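Local coordinates for protein transcription factor SPN1 (Saccharomyces cerevisiae, PDB 3NFQ) that takes part in regulating transcription by RNA polymerase II and interacts with SPT5 and SPT6, here represented by its conserved central domain, at residues M25-A29 with R82-E86; A28-D32 with A49-L55; V125-T129 with A142-I146. All coordinates share one frame; numbering follows the deposited sequence.

In the fold
Contacts 1 and 2 share the long helix 10-42 and even two of its residues, Ala-28 and Ala-29; their centres lie about 8 Å apart, and Trp-84 of contact 1 packs on Lys-52 and Leu-55 of contact 2. Contact 1 is the buried one, near the centre of the chain, built on an indole and a selenomethionine. Contact 2 is partly buried and mainly polar, with a carboxylate meeting a helix start and a lysine. Contact 3, partly buried and across the chain's centre from contact 2, joins helices 121-130 and 136-149 by largely aliphatic packing with no hydrogen bond between its segments. Tyr-128 ties it to contact 1 by a probable hydrogen bond to Leu-85 O.

Contact 1: M25-A29 with R82-E86; sequences MNIAA and RIWLE
The indole of Trp-84 meets Met-25, a selenomethionine in this crystal, with both its edge and one of its faces. At the edge, NE1 donates to the backbone carbonyl, Met-25 O, over 3.0 Å; the bond is nearly straight (173° at the hydrogen) and lies in the ring plane. It reaches the oxygen from above the carbonyl plane, while Ala-29 N, in the ordinary helical bond, arrives from the opposite face, so two donors grip one acceptor and the helical bond is kept. The buried indole N-H is thereby satisfied. Over the face sits the methyl: Met-25 CE lies 3.6 Å from the centroid of the six-membered ring, a CH-pi contact. A bend at chi3 (77°) turns CE onto the ring, and SE stays farther off, above the face of the six-membered ring, in a Met-aromatic contact. A long, flexible chain suits this place because it can fold over a flat surface.

Beside the ring a small residue lets the helices come close. Ala-29 CB is 3.9 Å from Trp-84 NE1 and equally near CG2 of Ile-83, filling the angle between the two side chains. Toward the surface, Ile-83 CD1 touches Asn-26 ND2 at 3.6 Å, the two side chains crossing at about a right angle; ND2 also makes a weak hydrogen bond to Ser-80 OG.

Farther out, Val-59 of helix 51-63 touches both Met-25 and Trp-84, and Leu-102 of helix 96-107 packs on the indole. The tryptophan joins helix 10-42 to helix 77-85 inside this all-helical domain, by a Met-aromatic contact and an indole-to-carbonyl bond.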
loop_
_atom_site.group_PDB
_atom_site.type_symbol
_atom_site.label_atom_id
_atom_site.label_comp_id
_atom_site.label_asym_id
_atom_site.label_seq_id
_atom_site.Cartn_x
_atom_site.Cartn_y
_atom_site.Cartn_z
HETATM N N MSE A 25 -9.892 -1.799 -1.618
HETATM C CA MSE A 25 -8.493 -2.171 -1.896
HETATM C C MSE A 25 -8.281 -3.624 -1.602
HETATM O O MSE A 25 -7.571 -4.332 -2.343
HETATM C CB MSE A 25 -7.547 -1.278 -1.058
HETATM C CG MSE A 25 -7.536 0.104 -1.581
HETATM SE SE MSE A 25 -6.182 1.142 -0.486
HETATM C CE MSE A 25 -4.568 0.404 -1.385
ATOM N N ASN A 26 -8.852 -4.098 -0.488
ATOM C CA ASN A 26 -8.666 -5.514 -0.149
ATOM C C ASN A 26 -9.348 -6.431 -1.157
ATOM O O ASN A 26 -8.814 -7.479 -1.489
ATOM C CB ASN A 26 -9.215 -5.864 1.266
ATOM C CG ASN A 26 -8.525 -5.118 2.361
ATOM O OD1 ASN A 26 -9.065 -4.987 3.496
ATOM N ND2 ASN A 26 -7.336 -4.595 2.060
ATOM N N ILE A 27 -10.534 -6.039 -1.615
ATOM C CA ILE A 27 -11.258 -6.856 -2.614
ATOM C C ILE A 27 -10.443 -6.884 -3.894
ATOM O O ILE A 27 -10.250 -7.909 -4.515
ATOM C CB ILE A 27 -12.656 -6.265 -2.907
ATOM C CG1 ILE A 27 -13.586 -6.542 -1.724
ATOM C CG2 ILE A 27 -13.211 -6.863 -4.235
ATOM C CD1 ILE A 27 -14.815 -5.584 -1.628
ATOM N N ALA A 28 -9.914 -5.745 -4.302
ATOM C CA ALA A 28 -9.078 -5.762 -5.521
ATOM C C ALA A 28 -7.851 -6.635 -5.400
ATOM O O ALA A 28 -7.468 -7.363 -6.336
ATOM C CB ALA A 28 -8.681 -4.343 -5.899
ATOM N N ALA A 29 -7.208 -6.608 -4.227
ATOM C CA ALA A 29 -6.021 -7.398 -4.052
ATOM C C ALA A 29 -6.300 -8.922 -4.089
ATOM O O ALA A 29 -5.507 -9.715 -4.669
ATOM C CB ALA A 29 -5.358 -7.009 -2.765
ATOM N N ARG A 82 -0.325 -1.724 2.721
ATOM C CA ARG A 82 0.650 -2.733 2.955
ATOM C C ARG A 82 0.330 -3.998 2.210
ATOM O O ARG A 82 1.234 -4.664 1.695
ATOM C CB ARG A 82 0.641 -3.033 4.456
ATOM C CG ARG A 82 1.540 -4.156 4.830
ATOM C CD ARG A 82 0.867 -4.815 6.017
ATOM N NE ARG A 82 0.310 -6.044 5.622
ATOM C CZ ARG A 82 -0.634 -6.761 6.229
ATOM N NH1 ARG A 82 -1.297 -6.413 7.331
ATOM N NH2 ARG A 82 -0.923 -7.897 5.631
ATOM N N ILE A 83 -0.951 -4.369 2.163
ATOM C CA ILE A 83 -1.324 -5.602 1.407
ATOM C C ILE A 83 -0.988 -5.480 -0.099
ATOM O O ILE A 83 -0.536 -6.436 -0.741
ATOM C CB ILE A 83 -2.838 -5.885 1.584
ATOM C CG1 ILE A 83 -3.051 -6.460 2.983
ATOM C CG2 ILE A 83 -3.350 -6.967 0.591
ATOM C CD1 ILE A 83 -4.544 -6.367 3.424
ATOM N N TRP A 84 -1.229 -4.300 -0.681
ATOM C CA TRP A 84 -0.781 -4.092 -2.061
ATOM C C TRP A 84 0.729 -4.229 -2.267
ATOM O O TRP A 84 1.159 -4.765 -3.277
ATOM C CB TRP A 84 -1.275 -2.740 -2.608
ATOM C CG TRP A 84 -2.713 -2.733 -2.919
ATOM C CD1 TRP A 84 -3.685 -3.528 -2.383
ATOM C CD2 TRP A 84 -3.363 -1.855 -3.824
ATOM N NE1 TRP A 84 -4.912 -3.173 -2.882
ATOM C CE2 TRP A 84 -4.739 -2.168 -3.791
ATOM C CE3 TRP A 84 -2.918 -0.848 -4.682
ATOM C CZ2 TRP A 84 -5.657 -1.530 -4.566
ATOM C CZ3 TRP A 84 -3.858 -0.170 -5.456
ATOM C CH2 TRP A 84 -5.204 -0.508 -5.400
ATOM N N LEU A 85 1.543 -3.803 -1.296
ATOM C CA LEU A 85 3.003 -3.754 -1.483
ATOM C C LEU A 85 3.651 -5.081 -1.132
ATOM O O LEU A 85 4.741 -5.387 -1.608
ATOM C CB LEU A 85 3.566 -2.665 -0.547
ATOM C CG LEU A 85 3.316 -1.214 -1.053
ATOM C CD1 LEU A 85 3.730 -0.193 0.003
ATOM C CD2 LEU A 85 4.049 -1.002 -2.371
ATOM N N GLU A 86 3.011 -5.839 -0.256
ATOM C CA GLU A 86 3.722 -6.984 0.319
ATOM C C GLU A 86 4.054 -8.053 -0.698
ATOM O O GLU A 86 3.297 -8.297 -1.663
ATOM C CB GLU A 86 2.935 -7.577 1.520
ATOM C CG GLU A 86 1.850 -8.512 1.179
ATOM C CD GLU A 86 0.892 -8.802 2.363
ATOM O OE1 GLU A 86 1.260 -8.538 3.510
ATOM O OE2 GLU A 86 -0.230 -9.305 2.128
#

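Contact 2: A28-D32 with A49-L55; sequences AAQLD and AMQKVKL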
loop_
_atom_site.group_PDB
_atom_site.type_symbol
_atom_site.label_atom_id
_atom_site.label_comp_id
_atom_site.label_asym_id
_atom_site.label_seq_id
_atom_site.Cartn_x
_atom_site.Cartn_y
_atom_site.Cartn_z
ATOM N N ALA A 28 -9.914 -5.745 -4.302
ATOM C CA ALA A 28 -9.078 -5.762 -5.521
ATOM C C ALA A 28 -7.851 -6.635 -5.400
ATOM O O ALA A 28 -7.468 -7.363 -6.336
ATOM C CB ALA A 28 -8.681 -4.343 -5.899
ATOM N N ALA A 29 -7.208 -6.608 -4.227
ATOM C CA ALA A 29 -6.021 -7.398 -4.052
ATOM C C ALA A 29 -6.300 -8.922 -4.089
ATOM O O ALA A 29 -5.507 -9.715 -4.669
ATOM C CB ALA A 29 -5.358 -7.009 -2.765
ATOM N N GLN A 30 -7.396 -9.317 -3.432
ATOM C CA GLN A 30 -7.856 -10.720 -3.446
ATOM C C GLN A 30 -8.260 -11.148 -4.848
ATOM O O GLN A 30 -7.865 -12.183 -5.325
ATOM C CB GLN A 30 -9.028 -10.916 -2.455
ATOM C CG GLN A 30 -9.335 -12.437 -2.228
ATOM C CD GLN A 30 -8.058 -13.256 -1.877
ATOM O OE1 GLN A 30 -7.307 -12.899 -0.967
ATOM N NE2 GLN A 30 -7.800 -14.339 -2.640
ATOM N N LEU A 31 -9.024 -10.329 -5.539
ATOM C CA LEU A 31 -9.330 -10.689 -6.945
ATOM C C LEU A 31 -8.086 -10.899 -7.805
ATOM O O LEU A 31 -8.003 -11.872 -8.576
ATOM C CB LEU A 31 -10.276 -9.687 -7.601
ATOM C CG LEU A 31 -11.668 -9.613 -7.017
ATOM C CD1 LEU A 31 -12.359 -8.388 -7.537
ATOM C CD2 LEU A 31 -12.495 -10.858 -7.308
ATOM N N ASP A 32 -7.119 -9.988 -7.701
ATOM C CA ASP A 32 -5.871 -10.111 -8.450
ATOM C C ASP A 32 -5.073 -11.373 -8.048
ATOM O O ASP A 32 -4.512 -12.049 -8.893
ATOM C CB ASP A 32 -5.020 -8.834 -8.259
ATOM C CG ASP A 32 -5.518 -7.675 -9.124
ATOM O OD1 ASP A 32 -6.498 -7.918 -9.866
ATOM O OD2 ASP A 32 -4.949 -6.546 -9.065
ATOM N N ALA A 49 -4.033 -9.733 -14.033
ATOM C CA ALA A 49 -4.647 -9.060 -12.885
ATOM C C ALA A 49 -4.763 -7.528 -13.123
ATOM O O ALA A 49 -3.808 -6.835 -13.493
ATOM C CB ALA A 49 -3.851 -9.419 -11.619
HETATM N N MSE A 50 -5.965 -7.011 -13.047
HETATM C CA MSE A 50 -6.150 -5.599 -13.295
HETATM C C MSE A 50 -6.885 -4.859 -12.211
HETATM O O MSE A 50 -7.038 -3.660 -12.348
HETATM C CB MSE A 50 -6.923 -5.370 -14.617
HETATM C CG MSE A 50 -6.271 -6.037 -15.796
HETATM SE SE MSE A 50 -7.265 -5.447 -17.448
HETATM C CE MSE A 50 -9.168 -6.204 -17.012
ATOM N N GLN A 51 -7.340 -5.513 -11.135
ATOM C CA GLN A 51 -8.232 -4.798 -10.238
ATOM C C GLN A 51 -7.529 -3.660 -9.482
ATOM O O GLN A 51 -8.086 -2.565 -9.366
ATOM C CB GLN A 51 -8.981 -5.722 -9.274
ATOM C CG GLN A 51 -9.913 -6.752 -9.979
ATOM C CD GLN A 51 -10.947 -6.032 -10.872
ATOM O OE1 GLN A 51 -10.831 -6.111 -12.071
ATOM N NE2 GLN A 51 -11.914 -5.318 -10.277
ATOM N N LYS A 52 -6.369 -3.950 -8.907
ATOM C CA LYS A 52 -5.587 -2.900 -8.237
ATOM C C LYS A 52 -5.252 -1.728 -9.164
ATOM O O LYS A 52 -5.465 -0.580 -8.780
ATOM C CB LYS A 52 -4.300 -3.475 -7.663
ATOM C CG LYS A 52 -4.540 -4.514 -6.607
ATOM C CD LYS A 52 -3.165 -4.799 -5.928
ATOM C CE LYS A 52 -2.060 -5.469 -6.798
ATOM N NZ LYS A 52 -2.579 -6.815 -7.327
ATOM N N VAL A 53 -4.774 -2.004 -10.371
ATOM C CA VAL A 53 -4.426 -0.882 -11.290
ATOM C C VAL A 53 -5.610 -0.061 -11.652
ATOM O O VAL A 53 -5.491 1.143 -11.825
ATOM C CB VAL A 53 -3.628 -1.286 -12.577
ATOM C CG1 VAL A 53 -2.318 -1.918 -12.217
ATOM C CG2 VAL A 53 -4.408 -2.207 -13.496
ATOM N N LYS A 54 -6.789 -0.681 -11.744
ATOM C CA LYS A 54 -7.958 0.124 -12.013
ATOM C C LYS A 54 -8.325 1.011 -10.863
ATOM O O LYS A 54 -8.902 2.063 -11.075
ATOM C CB LYS A 54 -9.183 -0.745 -12.306
ATOM C CG LYS A 54 -9.099 -1.457 -13.628
ATOM C CD LYS A 54 -10.469 -2.130 -13.875
ATOM C CE LYS A 54 -10.381 -3.102 -15.015
ATOM N NZ LYS A 54 -11.560 -4.050 -15.008
ATOM N N LEU A 55 -8.097 0.534 -9.623
ATOM C CA LEU A 55 -8.406 1.294 -8.449
ATOM C C LEU A 55 -7.278 2.279 -8.082
ATOM O O LEU A 55 -7.511 3.217 -7.357
ATOM C CB LEU A 55 -8.696 0.365 -7.270
ATOM C CG LEU A 55 -9.224 0.911 -5.942
ATOM C CD1 LEU A 55 -10.525 1.792 -6.057
ATOM C CD2 LEU A 55 -9.475 -0.257 -5.006
HETATM O O HOH W 1 -3.054 -8.572 -5.060
HETATM O O HOH W 2 -3.768 -4.874 -10.869
#
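Asp-32 meets the start of helix 51-63, where Ala-49 comes first: Ala-49 CB rests 3.5 Å from Asp-32 CG, a small group that lets the carboxylate come close to the backbone. Met-50, a selenomethionine in this crystal, occupies the N-cap position and starts its side chain away from residues 28-32.

At Gln-51 the helix begins. Its backbone N donates over 2.8 Å to the syn lone pair of Asp-32 OD1, and its CB packs against Ala-28 CB at 3.7 Å. Farther along its side chain, CG lies against Leu-31 CB near the solvent, where Leu-31 is exposed, so the aliphatic part of the glutamine serves the contact while its amide end leads away.

Lys-52 grips the other carboxylate oxygen twice. Its backbone N reaches Asp-32 OD2 at 3.0 Å from above the carboxylate plane, and its NZ forms a salt bridge to the same atom on the anti lone pair. Bends at chi3 (-66°) and chi4 (-58°) fold the lysine back so that its ammonium can return to an oxygen already held by its own backbone. A water bonded to NZ donates to Ala-29 O, and a second links Asp-32 OD2 with Val-53 N. Leu-55, one turn on, brings CD2 to 4.3 Å from Ala-28 CB, with Trp-84 beside it.

The carboxylate of Asp-32, from a different helix, thus accepts the first backbone N-H groups of helix 51-63. With the helix's positive end and an ammonium group gathered round it, buried Asp-32 would be expected to remain ionised, fastening two roughly antiparallel helices by charge and hydrogen bonds together.

Contact 3: V125-T129 with A142-I146; sequences VIFYT and AEKLI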
loop_
_atom_site.group_PDB
_atom_site.type_symbol
_atom_site.label_atom_id
_atom_site.label_comp_id
_atom_site.label_asym_id
_atom_site.label_seq_id
_atom_site.Cartn_x
_atom_site.Cartn_y
_atom_site.Cartn_z
ATOM N N VAL A 125 7.988 -2.386 4.441
ATOM C CA VAL A 125 8.905 -1.329 3.973
ATOM C C VAL A 125 10.360 -1.755 4.248
ATOM O O VAL A 125 11.264 -1.563 3.402
ATOM C CB VAL A 125 8.536 0.075 4.573
ATOM C CG1 VAL A 125 9.587 1.164 4.194
ATOM C CG2 VAL A 125 7.171 0.486 4.068
ATOM N N ILE A 126 10.603 -2.394 5.390
ATOM C CA ILE A 126 11.939 -2.937 5.641
ATOM C C ILE A 126 12.335 -3.948 4.543
ATOM O O ILE A 126 13.453 -3.914 4.022
ATOM C CB ILE A 126 12.044 -3.553 7.073
ATOM C CG1 ILE A 126 12.002 -2.424 8.118
ATOM C CG2 ILE A 126 13.358 -4.397 7.213
ATOM C CD1 ILE A 126 11.760 -2.836 9.552
ATOM N N PHE A 127 11.419 -4.850 4.176
ATOM C CA PHE A 127 11.672 -5.814 3.133
ATOM C C PHE A 127 12.087 -5.105 1.811
ATOM O O PHE A 127 12.990 -5.548 1.078
ATOM C CB PHE A 127 10.390 -6.669 2.899
ATOM C CG PHE A 127 10.463 -7.540 1.669
ATOM C CD1 PHE A 127 10.980 -8.838 1.709
ATOM C CD2 PHE A 127 10.046 -7.054 0.445
ATOM C CE1 PHE A 127 11.080 -9.631 0.534
ATOM C CE2 PHE A 127 10.133 -7.851 -0.699
ATOM C CZ PHE A 127 10.632 -9.102 -0.672
ATOM N N TYR A 128 11.458 -3.974 1.529
ATOM C CA TYR A 128 11.810 -3.222 0.290
ATOM C C TYR A 128 13.279 -2.695 0.340
ATOM O O TYR A 128 13.938 -2.559 -0.700
ATOM C CB TYR A 128 10.840 -2.071 0.094
ATOM C CG TYR A 128 9.665 -2.513 -0.772
ATOM C CD1 TYR A 128 8.646 -3.284 -0.220
ATOM C CD2 TYR A 128 9.575 -2.172 -2.135
ATOM C CE1 TYR A 128 7.535 -3.718 -1.005
ATOM C CE2 TYR A 128 8.450 -2.591 -2.927
ATOM C CZ TYR A 128 7.436 -3.376 -2.330
ATOM O OH TYR A 128 6.332 -3.850 -3.018
ATOM N N THR A 129 13.775 -2.431 1.557
ATOM C CA THR A 129 15.174 -1.933 1.713
ATOM C C THR A 129 16.227 -2.987 1.401
ATOM O O THR A 129 17.385 -2.635 1.045
ATOM C CB THR A 129 15.456 -1.346 3.095
ATOM O OG1 THR A 129 15.543 -2.408 4.074
ATOM C CG2 THR A 129 14.407 -0.332 3.501
ATOM N N ALA A 142 12.524 3.709 0.508
ATOM C CA ALA A 142 11.980 2.902 1.624
ATOM C C ALA A 142 12.884 3.073 2.862
ATOM O O ALA A 142 12.410 3.210 3.958
ATOM C CB ALA A 142 11.874 1.411 1.196
ATOM N N GLU A 143 14.196 3.089 2.662
ATOM C CA GLU A 143 15.147 3.265 3.754
ATOM C C GLU A 143 15.051 4.662 4.377
ATOM O O GLU A 143 15.128 4.794 5.591
ATOM C CB GLU A 143 16.553 2.961 3.200
ATOM C CG GLU A 143 17.660 3.393 4.021
ATOM C CD GLU A 143 18.965 3.311 3.249
ATOM O OE1 GLU A 143 19.652 4.359 3.240
ATOM O OE2 GLU A 143 19.246 2.229 2.611
ATOM N N LYS A 144 14.851 5.692 3.559
ATOM C CA LYS A 144 14.605 7.050 4.073
ATOM C C LYS A 144 13.321 7.123 4.866
ATOM O O LYS A 144 13.262 7.750 5.927
ATOM C CB LYS A 144 14.504 8.054 2.918
ATOM C CG LYS A 144 14.109 9.450 3.410
ATOM C CD LYS A 144 13.512 10.235 2.233
ATOM C CE LYS A 144 12.435 11.239 2.661
ATOM N NZ LYS A 144 12.391 12.228 1.468
ATOM N N LEU A 145 12.266 6.485 4.352
ATOM C CA LEU A 145 10.964 6.604 5.014
ATOM C C LEU A 145 10.968 5.858 6.341
ATOM O O LEU A 145 10.433 6.353 7.323
ATOM C CB LEU A 145 9.868 6.031 4.147
ATOM C CG LEU A 145 9.564 6.973 2.970
ATOM C CD1 LEU A 145 8.539 6.253 2.076
ATOM C CD2 LEU A 145 9.003 8.263 3.477
ATOM N N ILE A 146 11.504 4.671 6.365
ATOM C CA ILE A 146 11.500 3.953 7.650
ATOM C C ILE A 146 12.279 4.685 8.771
ATOM O O ILE A 146 11.868 4.681 9.947
ATOM C CB ILE A 146 11.932 2.450 7.487
ATOM C CG1 ILE A 146 11.501 1.618 8.700
ATOM C CG2 ILE A 146 13.358 2.269 7.220
ATOM C CD1 ILE A 146 10.009 1.234 8.578
#
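Ala-142 fits against Val-125 and Tyr-128 in the tight part of this contact, where helices 121-130 and 136-149 run roughly antiparallel, the axes of the two segments approaching to 8.7 Å. Ala-142 CB lies 3.8 Å from Val-125 CG1 and just as close to Tyr-128 CB, a site where a small residue allows the two backbones to approach. Val-125 CG1 also stands 3.5 Å from Ala-142 O and continues to the CB of Ile-146; it can do so because this branch is anti to the valine's backbone N (chi1 174°). Tyr-128 contributes its CB alone, for its ring leads away to meet Phe-103 edge-to-face and its hydroxyl bonds to Leu-85 O.

Thr-129 closes the tight region. Its CG2 touches Glu-143 N at 3.5 Å, and its OG1 is turned back onto its own helix, donating to Ile-126 O over 2.6 Å in the carbonyl plane, on a lone pair. The hydroxyl is thus satisfied internally and the methyl is left to do the packing, which makes a threonine apt here.

The solvent side is looser. Ile-126 and Ile-146 cross at about a right angle with their CG1 atoms 4.1 Å apart, and Ile-126, exposed, touches with CG1 although its first bond points away. Glu-143 lends its CB to the methyl of Thr-129 while its carboxylate is bridged to Arg-140.

No hydrogen bond joins the two segments. Aliphatic packing of this kind, between consecutive, roughly antiparallel helices, fits the helical bundle of the TFIIS N-terminal domain family, to which this region belongs.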